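Local structure of baculoviral IAP repeat-containing protein 2 (Homo sapiens, 3M1D) at residues A[17-20]-A[21-24]; A[58-61]-A[62-65]. The protein is an inhibitor of apoptosis protein recruited by the signalling adaptor TRAF2, probably through its zinc-binding BIR1 domain. One frame throughout, in Å; residues are numbered along the deposited sequence.

Interaction 1 of 2, residues A[17-20]-A[21-24]; sequences STYS and TFPA
Tyr19 and Phe22 are the first and last residues of a tight turn just after helix 9-17, where the chain leaves the helix and heads into the loop toward helix 30-35. Their CA atoms are 4.7 Å apart, and the backbone angles of Ser20 and Thr21 are those of a type I beta turn. The turn is closed by Phe22 N donating to Tyr19 O at 2.9 Å. A weak bond from Ser20 N back to Ser17 O, at 3.3 Å, overlaps the start of the turn. Ser20 and Thr21, at the corner, aim their side chains outward.

The turn sends both aromatic side chains the same way, side by side into the protein. Tyr19 presents its edge to one face of Phe22 in a T-shaped pair, with ring planes at 73° and centroids 5.1 Å apart. CD1 of Tyr19 makes the closest approach, 3.6 Å from CD1 of Phe22, and stands nearer the rim of that ring than its middle. With CG anti to the backbone N (chi1 -156°), the Phe22 ring is carried alongside Tyr19, and chi2 of 57° sets the tilt of its plane. The backbone turn itself puts Phe22 CB 3.2 Å from Tyr19 O.

Both rings are buried against Glu30 and Leu33 of helix 30-35 and against Val47 of strand 47-49. The Tyr19 hydroxyl reaches through to the carbonyl of Phe38, and Phe22 makes a second edge-to-face pair with Tyr40, so the turn is joined to strand 38-40 as well as to the helix.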
ATOM      1  N   SER A  17       7.587   7.190   4.130  1.00 23.70           N
ATOM      2  CA  SER A  17       8.087   7.503   5.461  1.00 25.38           C
ATOM      3  C   SER A  17       7.416   6.689   6.563  1.00 24.69           C
ATOM      4  O   SER A  17       8.020   6.457   7.604  1.00 26.59           O
ATOM      5  CB  SER A  17       7.930   8.991   5.776  1.00 28.70           C
ATOM      6  OG  SER A  17       6.620   9.245   6.245  1.00 33.37           O
ATOM      7  N   THR A  18       6.172   6.259   6.362  1.00 25.63           N
ATOM      8  CA  THR A  18       5.479   5.544   7.432  1.00 22.66           C
ATOM      9  C   THR A  18       6.039   4.133   7.633  1.00 23.73           C
ATOM     10  O   THR A  18       5.720   3.466   8.615  1.00 30.41           O
ATOM     11  CB  THR A  18       3.931   5.452   7.226  1.00 24.73           C
ATOM     12  OG1 THR A  18       3.632   4.587   6.124  1.00 22.81           O
ATOM     13  CG2 THR A  18       3.299   6.838   7.004  1.00 24.48           C
ATOM     14  N   TYR A  19       6.861   3.674   6.698  1.00 25.11           N
ATOM     15  CA  TYR A  19       7.387   2.318   6.785  1.00 24.83           C
ATOM     16  C   TYR A  19       8.668   2.229   7.617  1.00 30.45           C
ATOM     17  O   TYR A  19       9.270   1.164   7.724  1.00 30.38           O
ATOM     18  CB  TYR A  19       7.554   1.708   5.387  1.00 25.58           C
ATOM     19  CG  TYR A  19       6.217   1.448   4.708  1.00 27.41           C
ATOM     20  CD1 TYR A  19       5.570   0.219   4.841  1.00 24.36           C
ATOM     21  CD2 TYR A  19       5.584   2.448   3.964  1.00 21.71           C
ATOM     22  CE1 TYR A  19       4.344  -0.017   4.232  1.00 20.61           C
ATOM     23  CE2 TYR A  19       4.363   2.218   3.350  1.00 20.55           C
ATOM     24  CZ  TYR A  19       3.746   0.996   3.491  1.00 20.89           C
ATOM     25  OH  TYR A  19       2.523   0.776   2.892  1.00 23.20           O
ATOM     26  N   SER A  20       9.056   3.338   8.244  1.00 31.00           N
ATOM     27  CA  SER A  20      10.269   3.352   9.066  1.00 32.88           C
ATOM     28  C   SER A  20      10.255   2.255  10.144  1.00 36.37           C
ATOM     29  O   SER A  20      11.301   1.694  10.485  1.00 34.16           O
ATOM     30  CB  SER A  20      10.505   4.735   9.684  1.00 31.44           C
ATOM     31  OG  SER A  20       9.418   5.128  10.513  1.00 39.31           O
ATOM     32  N   THR A  21       9.066   1.938  10.649  1.00 29.23           N
ATOM     33  CA  THR A  21       8.897   0.908  11.674  1.00 31.65           C
ATOM     34  C   THR A  21       8.367  -0.420  11.127  1.00 29.16           C
ATOM     35  O   THR A  21       8.086  -1.334  11.898  1.00 29.57           O
ATOM     36  CB  THR A  21       7.920   1.374  12.778  1.00 34.87           C
ATOM     37  OG1 THR A  21       6.737   1.912  12.170  1.00 39.35           O
ATOM     38  CG2 THR A  21       8.560   2.447  13.678  1.00 33.87           C
ATOM     39  N   PHE A  22       8.210  -0.523   9.809  1.00 30.49           N
ATOM     40  CA  PHE A  22       7.701  -1.754   9.194  1.00 28.53           C
ATOM     41  C   PHE A  22       8.572  -2.933   9.646  1.00 30.46           C
ATOM     42  O   PHE A  22       9.793  -2.810   9.699  1.00 35.87           O
ATOM     43  CB  PHE A  22       7.708  -1.622   7.665  1.00 26.15           C
ATOM     44  CG  PHE A  22       6.718  -2.528   6.954  1.00 29.75           C
ATOM     45  CD1 PHE A  22       5.358  -2.469   7.244  1.00 25.94           C
ATOM     46  CD2 PHE A  22       7.146  -3.414   5.973  1.00 31.04           C
ATOM     47  CE1 PHE A  22       4.447  -3.285   6.575  1.00 23.06           C
ATOM     48  CE2 PHE A  22       6.238  -4.235   5.306  1.00 26.65           C
ATOM     49  CZ  PHE A  22       4.890  -4.167   5.607  1.00 26.00           C
ATOM     50  N   PRO A  23       7.952  -4.075   9.993  1.00 32.06           N
ATOM     51  CA  PRO A  23       8.748  -5.221  10.467  1.00 35.90           C
ATOM     52  C   PRO A  23       9.681  -5.775   9.394  1.00 33.60           C
ATOM     53  O   PRO A  23       9.347  -5.792   8.211  1.00 32.19           O
ATOM     54  CB  PRO A  23       7.692  -6.265  10.831  1.00 35.25           C
ATOM     55  CG  PRO A  23       6.419  -5.498  10.985  1.00 35.86           C
ATOM     56  CD  PRO A  23       6.508  -4.358  10.024  1.00 30.37           C
ATOM     57  N   ALA A  24      10.838  -6.251   9.834  1.00 42.92           N
ATOM     58  CA  ALA A  24      11.924  -6.687   8.950  1.00 36.82           C
ATOM     59  C   ALA A  24      11.603  -7.807   7.961  1.00 40.01           C
ATOM     60  O   ALA A  24      12.052  -7.775   6.813  1.00 43.74           O
ATOM     61  CB  ALA A  24      13.118  -7.088   9.786  1.00 38.69           C
TER

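Interaction 2 of 2, residues A[58-61]-A[62-65]; sequences NWKL and GDSP
Lys60 and Asp63 are the ends of a type II beta turn in the loop between strand 55-56 and helix 65-72, closed by Asp63 N donating to Lys60 O at 3.0 Å. Gly62 takes the third position with the positive phi that this turn type needs. Asp63 then folds its own carboxylate back over the turn: with CG beside the backbone N (chi1 -87°), OD2 receives Lys60 N at 2.8 Å, from above the carboxylate plane. OD2 also forms a salt bridge with Lys68, so two donors grip OD2.

Trp59 packs against Asp63 and Pro65. The CE3 edge of its indole meets Asp63 CB in the ring plane at 3.8 Å, while the far end of the six-membered ring, CZ3, packs obliquely on Pro65 CG at 3.9 Å. Lys68 also makes a cation-pi contact with Trp59, tying ring and carboxylate to the following helix.

The Lys60 side chain starts alongside Asp63, then bends at chi2 (-61°) and leads its ammonium away to Asn58 OD1, 3.2 Å from NZ. A water donates to Asp63 OD1 at 2.7 Å and, weakly, to Leu61 O at 3.5 Å.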
ATOM      1  N   ASN A  58      -0.824  -9.648   6.463  1.00 27.59           N
ATOM      2  CA  ASN A  58      -0.382 -11.003   6.170  1.00 27.06           C
ATOM      3  C   ASN A  58       0.112 -11.120   4.727  1.00 29.31           C
ATOM      4  O   ASN A  58      -0.346 -11.978   3.977  1.00 24.91           O
ATOM      5  CB  ASN A  58      -1.517 -11.996   6.425  1.00 29.34           C
ATOM      6  CG  ASN A  58      -1.026 -13.437   6.497  1.00 31.49           C
ATOM      7  OD1 ASN A  58       0.142 -13.689   6.779  1.00 36.25           O
ATOM      8  ND2 ASN A  58      -1.917 -14.382   6.228  1.00 30.72           N
ATOM      9  N   TRP A  59       1.032 -10.229   4.354  1.00 24.27           N
ATOM     10  CA  TRP A  59       1.618 -10.191   3.018  1.00 28.96           C
ATOM     11  C   TRP A  59       2.470 -11.432   2.753  1.00 31.88           C
ATOM     12  O   TRP A  59       3.256 -11.845   3.608  1.00 26.77           O
ATOM     13  CB  TRP A  59       2.458  -8.917   2.855  1.00 24.08           C
ATOM     14  CG  TRP A  59       1.597  -7.689   2.814  1.00 29.34           C
ATOM     15  CD1 TRP A  59       1.285  -6.865   3.863  1.00 27.01           C
ATOM     16  CD2 TRP A  59       0.895  -7.176   1.676  1.00 26.13           C
ATOM     17  NE1 TRP A  59       0.441  -5.860   3.438  1.00 22.84           N
ATOM     18  CE2 TRP A  59       0.185  -6.031   2.102  1.00 26.71           C
ATOM     19  CE3 TRP A  59       0.801  -7.567   0.336  1.00 24.72           C
ATOM     20  CZ2 TRP A  59      -0.600  -5.279   1.237  1.00 20.75           C
ATOM     21  CZ3 TRP A  59       0.015  -6.820  -0.518  1.00 23.23           C
ATOM     22  CH2 TRP A  59      -0.669  -5.687  -0.069  1.00 22.85           C
ATOM     23  N   LYS A  60       2.295 -12.022   1.570  1.00 28.47           N
ATOM     24  CA  LYS A  60       3.007 -13.236   1.183  1.00 29.03           C
ATOM     25  C   LYS A  60       3.987 -12.958   0.056  1.00 33.24           C
ATOM     26  O   LYS A  60       3.792 -12.042  -0.741  1.00 25.11           O
ATOM     27  CB  LYS A  60       2.030 -14.319   0.713  1.00 33.10           C
ATOM     28  CG  LYS A  60       0.975 -14.724   1.724  1.00 38.69           C
ATOM     29  CD  LYS A  60       1.607 -15.286   2.985  1.00 35.01           C
ATOM     30  CE  LYS A  60       0.582 -16.063   3.805  1.00 46.55           C
ATOM     31  NZ  LYS A  60       1.058 -16.287   5.206  1.00 52.30           N
ATOM     32  N   LEU A  61       5.040 -13.768  -0.021  1.00 31.55           N
ATOM     33  CA  LEU A  61       5.998 -13.652  -1.114  1.00 30.25           C
ATOM     34  C   LEU A  61       5.272 -13.636  -2.460  1.00 24.40           C
ATOM     35  O   LEU A  61       4.447 -14.504  -2.736  1.00 27.43           O
ATOM     36  CB  LEU A  61       6.965 -14.826  -1.063  1.00 33.47           C
ATOM     37  CG  LEU A  61       8.134 -14.843  -2.037  1.00 30.08           C
ATOM     38  CD1 LEU A  61       8.951 -13.582  -1.905  1.00 30.21           C
ATOM     39  CD2 LEU A  61       8.991 -16.080  -1.756  1.00 40.17           C
ATOM     40  N   GLY A  62       5.572 -12.644  -3.293  1.00 30.97           N
ATOM     41  CA  GLY A  62       4.996 -12.577  -4.628  1.00 27.11           C
ATOM     42  C   GLY A  62       3.679 -11.822  -4.702  1.00 31.80           C
ATOM     43  O   GLY A  62       3.142 -11.606  -5.788  1.00 30.00           O
ATOM     44  N   ASP A  63       3.150 -11.413  -3.554  1.00 26.94           N
ATOM     45  CA  ASP A  63       1.901 -10.645  -3.533  1.00 26.37           C
ATOM     46  C   ASP A  63       2.068  -9.307  -4.234  1.00 23.64           C
ATOM     47  O   ASP A  63       3.049  -8.596  -4.017  1.00 24.08           O
ATOM     48  CB  ASP A  63       1.448 -10.390  -2.097  1.00 28.60           C
ATOM     49  CG  ASP A  63       0.605 -11.514  -1.543  1.00 30.97           C
ATOM     50  OD1 ASP A  63       0.190 -12.398  -2.325  1.00 32.26           O
ATOM     51  OD2 ASP A  63       0.355 -11.505  -0.322  1.00 30.66           O
ATOM     52  N   SER A  64       1.091  -8.946  -5.055  1.00 24.31           N
ATOM     53  CA  SER A  64       1.131  -7.651  -5.714  1.00 26.99           C
ATOM     54  C   SER A  64       0.187  -6.668  -5.025  1.00 21.58           C
ATOM     55  O   SER A  64      -1.020  -6.856  -5.060  1.00 26.21           O
ATOM     56  CB  SER A  64       0.728  -7.788  -7.172  1.00 22.18           C
ATOM     57  OG  SER A  64       0.398  -6.511  -7.689  1.00 24.36           O
ATOM     58  N   PRO A  65       0.735  -5.626  -4.389  1.00 23.95           N
ATOM     59  CA  PRO A  65      -0.147  -4.669  -3.715  1.00 25.52           C
ATOM     60  C   PRO A  65      -1.113  -3.996  -4.688  1.00 23.19           C
ATOM     61  O   PRO A  65      -2.271  -3.783  -4.343  1.00 24.10           O
ATOM     62  CB  PRO A  65       0.831  -3.651  -3.121  1.00 24.82           C
ATOM     63  CG  PRO A  65       2.078  -4.443  -2.880  1.00 27.61           C
ATOM     64  CD  PRO A  65       2.153  -5.401  -4.055  1.00 24.57           C
TER
HETATM   65  O   HOH W   1       1.131 -14.431  -3.829  1.00 41.58           O

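Interaction 1 comes first along the chain, between helix 9-17 and helix 30-35; interaction 2 follows the three-stranded sheet and leads into helix 65-72. Their centres are 16 Å apart and their nearest atoms about 5 Å, so they do not touch. What they share is helix 30-35: Tyr19 and Phe22 from one turn, and Trp59 and Pro65, on either side of the other along the chain, all pack on Leu33. Residues of one turn and those flanking the other thus bring three aromatic side chains and a proline to Leu33 in the core of the BIR domain. Neither belongs to the zinc site of Cys49, Cys52, His69 and Cys76, although interaction 2 introduces the helix that carries His69.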